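PDB 3LMZ: putative sugar isomerase, which is probably a sugar isomerase or epimerase of the xylose isomerase-like TIM-barrel family, its substrate and exact reaction unassigned. Local coordinates for residues V222-T225 with G226-L230; L241-A244 with E245-Y249. All coordinates share one frame; numbering follows the deposited sequence. Where two conformers were deposited one is given.

Contact 1: V222-T225 with G226-L230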
loop_
_atom_site.group_PDB
_atom_site.type_symbol
_atom_site.label_atom_id
_atom_site.label_comp_id
_atom_site.label_asym_id
_atom_site.label_seq_id
_atom_site.Cartn_x
_atom_site.Cartn_y
_atom_site.Cartn_z
ATOM N N VAL A 222 7.674 22.701 -9.513
ATOM C CA VAL A 222 8.419 22.810 -10.780
ATOM C C VAL A 222 7.621 22.313 -11.967
ATOM O O VAL A 222 8.125 22.324 -13.098
ATOM C CB VAL A 222 9.761 22.016 -10.716
ATOM C CG1 VAL A 222 10.650 22.501 -9.541
ATOM C CG2 VAL A 222 9.503 20.534 -10.656
ATOM N N ASN A 223 6.377 21.918 -11.707
ATOM C CA ASN A 223 5.477 21.350 -12.707
ATOM C C ASN A 223 6.128 20.202 -13.492
ATOM O O ASN A 223 6.180 20.222 -14.701
ATOM C CB ASN A 223 4.925 22.445 -13.613
ATOM C CG ASN A 223 3.714 22.003 -14.408
ATOM O OD1 ASN A 223 2.799 21.339 -13.886
ATOM N ND2 ASN A 223 3.701 22.374 -15.670
ATOM N N TYR A 224 6.651 19.204 -12.768
ATOM C CA TYR A 224 7.097 17.945 -13.354
ATOM C C TYR A 224 5.937 17.115 -13.935
ATOM O O TYR A 224 5.066 16.640 -13.207
ATOM C CB TYR A 224 7.943 17.136 -12.347
ATOM C CG TYR A 224 8.363 15.780 -12.908
ATOM C CD1 TYR A 224 9.342 15.697 -13.892
ATOM C CD2 TYR A 224 7.799 14.603 -12.422
ATOM C CE1 TYR A 224 9.715 14.479 -14.440
ATOM C CE2 TYR A 224 8.179 13.320 -12.937
ATOM C CZ TYR A 224 9.160 13.291 -13.983
ATOM O OH TYR A 224 9.606 12.072 -14.524
ATOM N N THR A 225 5.931 16.930 -15.262
ATOM C CA THR A 225 4.819 16.274 -15.940
ATOM C C THR A 225 5.203 14.903 -16.500
ATOM O O THR A 225 4.433 14.302 -17.254
ATOM C CB THR A 225 4.211 17.150 -17.052
ATOM O OG1 THR A 225 5.228 17.391 -18.006
ATOM C CG2 THR A 225 3.649 18.474 -16.513
ATOM N N GLY A 226 6.377 14.424 -16.113
ATOM C CA GLY A 226 6.785 13.080 -16.460
ATOM C C GLY A 226 6.229 12.041 -15.537
ATOM O O GLY A 226 5.241 12.254 -14.804
HETATM N N MSE A 227 6.836 10.862 -15.636
HETATM C CA MSE A 227 6.389 9.705 -14.895
HETATM C C MSE A 227 7.275 9.543 -13.664
HETATM O O MSE A 227 8.452 9.829 -13.644
HETATM C CB MSE A 227 6.474 8.397 -15.682
HETATM C CG MSE A 227 5.270 8.139 -16.575
HETATM SE SE MSE A 227 5.035 9.614 -17.840
HETATM C CE MSE A 227 3.572 8.879 -18.821
ATOM N N CYS A 228 6.617 9.045 -12.613
ATOM C CA CYS A 228 7.242 8.639 -11.351
ATOM C C CYS A 228 6.984 7.140 -11.399
ATOM O O CYS A 228 5.846 6.702 -11.236
ATOM C CB CYS A 228 6.515 9.264 -10.149
ATOM S SG CYS A 228 6.513 11.032 -9.995
ATOM N N SER A 229 8.050 6.390 -11.673
ATOM C CA SER A 229 8.008 4.962 -11.961
ATOM C C SER A 229 8.641 4.179 -10.824
ATOM O O SER A 229 9.797 4.408 -10.445
ATOM C CB SER A 229 8.711 4.701 -13.276
ATOM O OG SER A 229 7.816 5.155 -14.290
ATOM N N LEU A 230 7.844 3.319 -10.193
ATOM C CA LEU A 230 8.353 2.547 -9.087
ATOM C C LEU A 230 9.344 1.509 -9.519
ATOM O O LEU A 230 9.077 0.684 -10.380
ATOM C CB LEU A 230 7.198 1.866 -8.290
ATOM C CG LEU A 230 7.620 0.902 -7.180
ATOM C CD1 LEU A 230 8.344 1.607 -6.063
ATOM C CD2 LEU A 230 6.409 0.063 -6.655
#
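Tyr-224 folds its ring forward over Gly-226 in the short loop that carries the chain from helix 212-221 into strand 227-230 of the TIM barrel. The turn begins at Asn-223, which leaves the helix with positive phi (51°) in a Schellman motif. CG of Tyr-224 is anti to the backbone N (chi1 177°), which lays the ring forward alongside the chain. Gly-226 lies across one face: its N sits over the ring centre, 3.6 Å above the plane, and its CA makes a CH-pi contact 3.9 Å from the centroid. At the far end Tyr-224 OH donates to Met-227 O at 2.7 Å, approaching from above the carbonyl plane, 36° out of it. In the conformer given, Cys-228 SG lies 4.1 Å from Tyr-224 CE2 at the ring edge, a sulfur-aromatic contact that holds for that copy alone. Met-219, Val-185 and Met-188 also touch the Tyr-224 side chain. A phenylalanine in place of Tyr-224 would probably keep the ring over Gly-226 but leave Met-227 O without its hydroxyl donor. The phenol is thus amphipathic in use: its carbon face covers a glycine while its hydroxyl binds the first carbonyl of the strand.

Contact 2: L241-A244 with E245-Y249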
loop_
_atom_site.group_PDB
_atom_site.type_symbol
_atom_site.label_atom_id
_atom_site.label_comp_id
_atom_site.label_asym_id
_atom_site.label_seq_id
_atom_site.Cartn_x
_atom_site.Cartn_y
_atom_site.Cartn_z
ATOM N N LEU A 241 3.934 -8.173 -2.527
ATOM C CA LEU A 241 3.451 -7.544 -1.320
ATOM C C LEU A 241 4.091 -6.170 -1.063
ATOM O O LEU A 241 3.443 -5.222 -0.633
ATOM C CB LEU A 241 3.645 -8.496 -0.125
ATOM C CG LEU A 241 2.696 -8.362 1.056
ATOM C CD1 LEU A 241 1.305 -8.946 0.780
ATOM C CD2 LEU A 241 3.382 -9.048 2.215
ATOM N N GLY A 242 5.390 -6.075 -1.352
ATOM C CA GLY A 242 6.135 -4.838 -1.180
ATOM C C GLY A 242 5.829 -3.785 -2.230
ATOM O O GLY A 242 5.755 -2.586 -1.945
ATOM N N ILE A 243 5.680 -4.250 -3.463
ATOM C CA ILE A 243 5.234 -3.390 -4.576
ATOM C C ILE A 243 3.903 -2.740 -4.188
ATOM O O ILE A 243 3.739 -1.510 -4.210
ATOM C CB ILE A 243 5.100 -4.158 -5.902
ATOM C CG1 ILE A 243 6.476 -4.579 -6.453
ATOM C CG2 ILE A 243 4.372 -3.263 -6.892
ATOM C CD1 ILE A 243 6.356 -5.678 -7.528
ATOM N N ALA A 244 2.965 -3.549 -3.726
ATOM C CA ALA A 244 1.580 -3.038 -3.457
ATOM C C ALA A 244 1.519 -2.123 -2.255
ATOM O O ALA A 244 0.920 -1.063 -2.325
ATOM C CB ALA A 244 0.627 -4.240 -3.262
ATOM N N GLU A 245 2.282 -2.458 -1.195
ATOM C CA GLU A 245 2.348 -1.550 -0.051
ATOM C C GLU A 245 2.963 -0.222 -0.458
ATOM O O GLU A 245 2.487 0.847 -0.090
ATOM C CB GLU A 245 3.201 -2.138 1.082
ATOM C CG GLU A 245 3.318 -1.221 2.305
ATOM C CD GLU A 245 4.142 -1.790 3.459
ATOM O OE1 GLU A 245 4.331 -3.047 3.474
ATOM O OE2 GLU A 245 4.505 -0.976 4.334
ATOM N N SER A 246 4.038 -0.261 -1.265
ATOM C CA SER A 246 4.703 0.955 -1.662
ATOM C C SER A 246 3.769 1.842 -2.506
ATOM O O SER A 246 3.759 3.091 -2.353
ATOM C CB SER A 246 5.920 0.618 -2.505
ATOM O OG SER A 246 6.953 -0.051 -1.815
ATOM N N ILE A 247 2.992 1.242 -3.408
ATOM C CA ILE A 247 2.042 1.941 -4.243
ATOM C C ILE A 247 0.944 2.568 -3.376
ATOM O O ILE A 247 0.535 3.735 -3.582
ATOM C CB ILE A 247 1.508 1.013 -5.375
ATOM C CG1 ILE A 247 2.606 0.724 -6.408
ATOM C CG2 ILE A 247 0.235 1.612 -5.971
ATOM C CD1 ILE A 247 3.202 1.928 -7.141
ATOM N N GLY A 248 0.420 1.814 -2.428
ATOM C CA GLY A 248 -0.571 2.386 -1.527
ATOM C C GLY A 248 -0.098 3.586 -0.755
ATOM O O GLY A 248 -0.773 4.564 -0.659
ATOM N N TYR A 249 1.106 3.483 -0.190
ATOM C CA TYR A 249 1.675 4.565 0.568
ATOM C C TYR A 249 1.827 5.784 -0.375
ATOM O O TYR A 249 1.463 6.921 -0.083
ATOM C CB TYR A 249 2.974 4.192 1.218
ATOM C CG TYR A 249 3.398 5.092 2.371
ATOM C CD1 TYR A 249 3.951 6.316 2.139
ATOM C CD2 TYR A 249 3.207 4.688 3.702
ATOM C CE1 TYR A 249 4.280 7.178 3.226
ATOM C CE2 TYR A 249 3.535 5.504 4.749
ATOM C CZ TYR A 249 4.060 6.746 4.513
ATOM O OH TYR A 249 4.367 7.559 5.574
HETATM O O HOH W 1 4.416 -5.302 1.945
#
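Leu-241 O and Glu-245 N make one of the i to i+4 bonds that wind helix 240-256, the last helix of this TIM-barrel chain, through these two turns. Three more backbone bonds follow, from Ser-246 N to Gly-242 O, Ile-247 N to Ile-243 O, and Gly-248 N to Ala-244 O; the last is the straightest, with an N-H...O angle of 169°. Among apolar groups, Ile-243 and Ile-247 lie one turn apart, CG2 of the former 4.4 Å from CG1 of the latter, and both face the barrel. Ala-244 instead packs on Ala-244 of the second subunit, so the helix lies between its own barrel and the dimer partner. Charge gathers at Glu-245, whose extended chain (chi2 179°) carries the carboxylate away from the backbone: OE1 pairs with Arg-207 and OE2 with Lys-251 of the second subunit, which would probably favour the ionised form. A water donates to Glu-245 OE1 at 2.7 Å and, weakly, to Leu-241 O. Ser-246 turns its hydroxyl back along the helix, with OG beside its own N (chi1 -67°), and OG also accepts a hydrogen bond from Ile-205 N. Gly-242 O is therefore gripped twice, by Ser-246 N at 3.0 Å and by Ser-246 OG at 2.8 Å, from opposite faces of the carbonyl plane.

How the contacts relate
Contact 1 closes before contact 2 opens: the chain passes from strand 227-230 to helix 240-256, and their centres lie about 18 Å apart. They meet through one residue, Leu-230, at the far end of the strand. Its CD2 lies 3.7 Å from Ile-247 CD1 and 3.9 Å from Ile-243 CG2, so it packs against the isoleucine pair of contact 2. Contact 1 lies where the chain enters a barrel strand flanked by strands 19-22 and 185-193, whereas contact 2 lies in the outer helix layer, with its opposite side turned to the second subunit. In TIM barrels the active site generally lies at the C-terminal ends of the strands, the end at which Leu-230 closes strand 227-230.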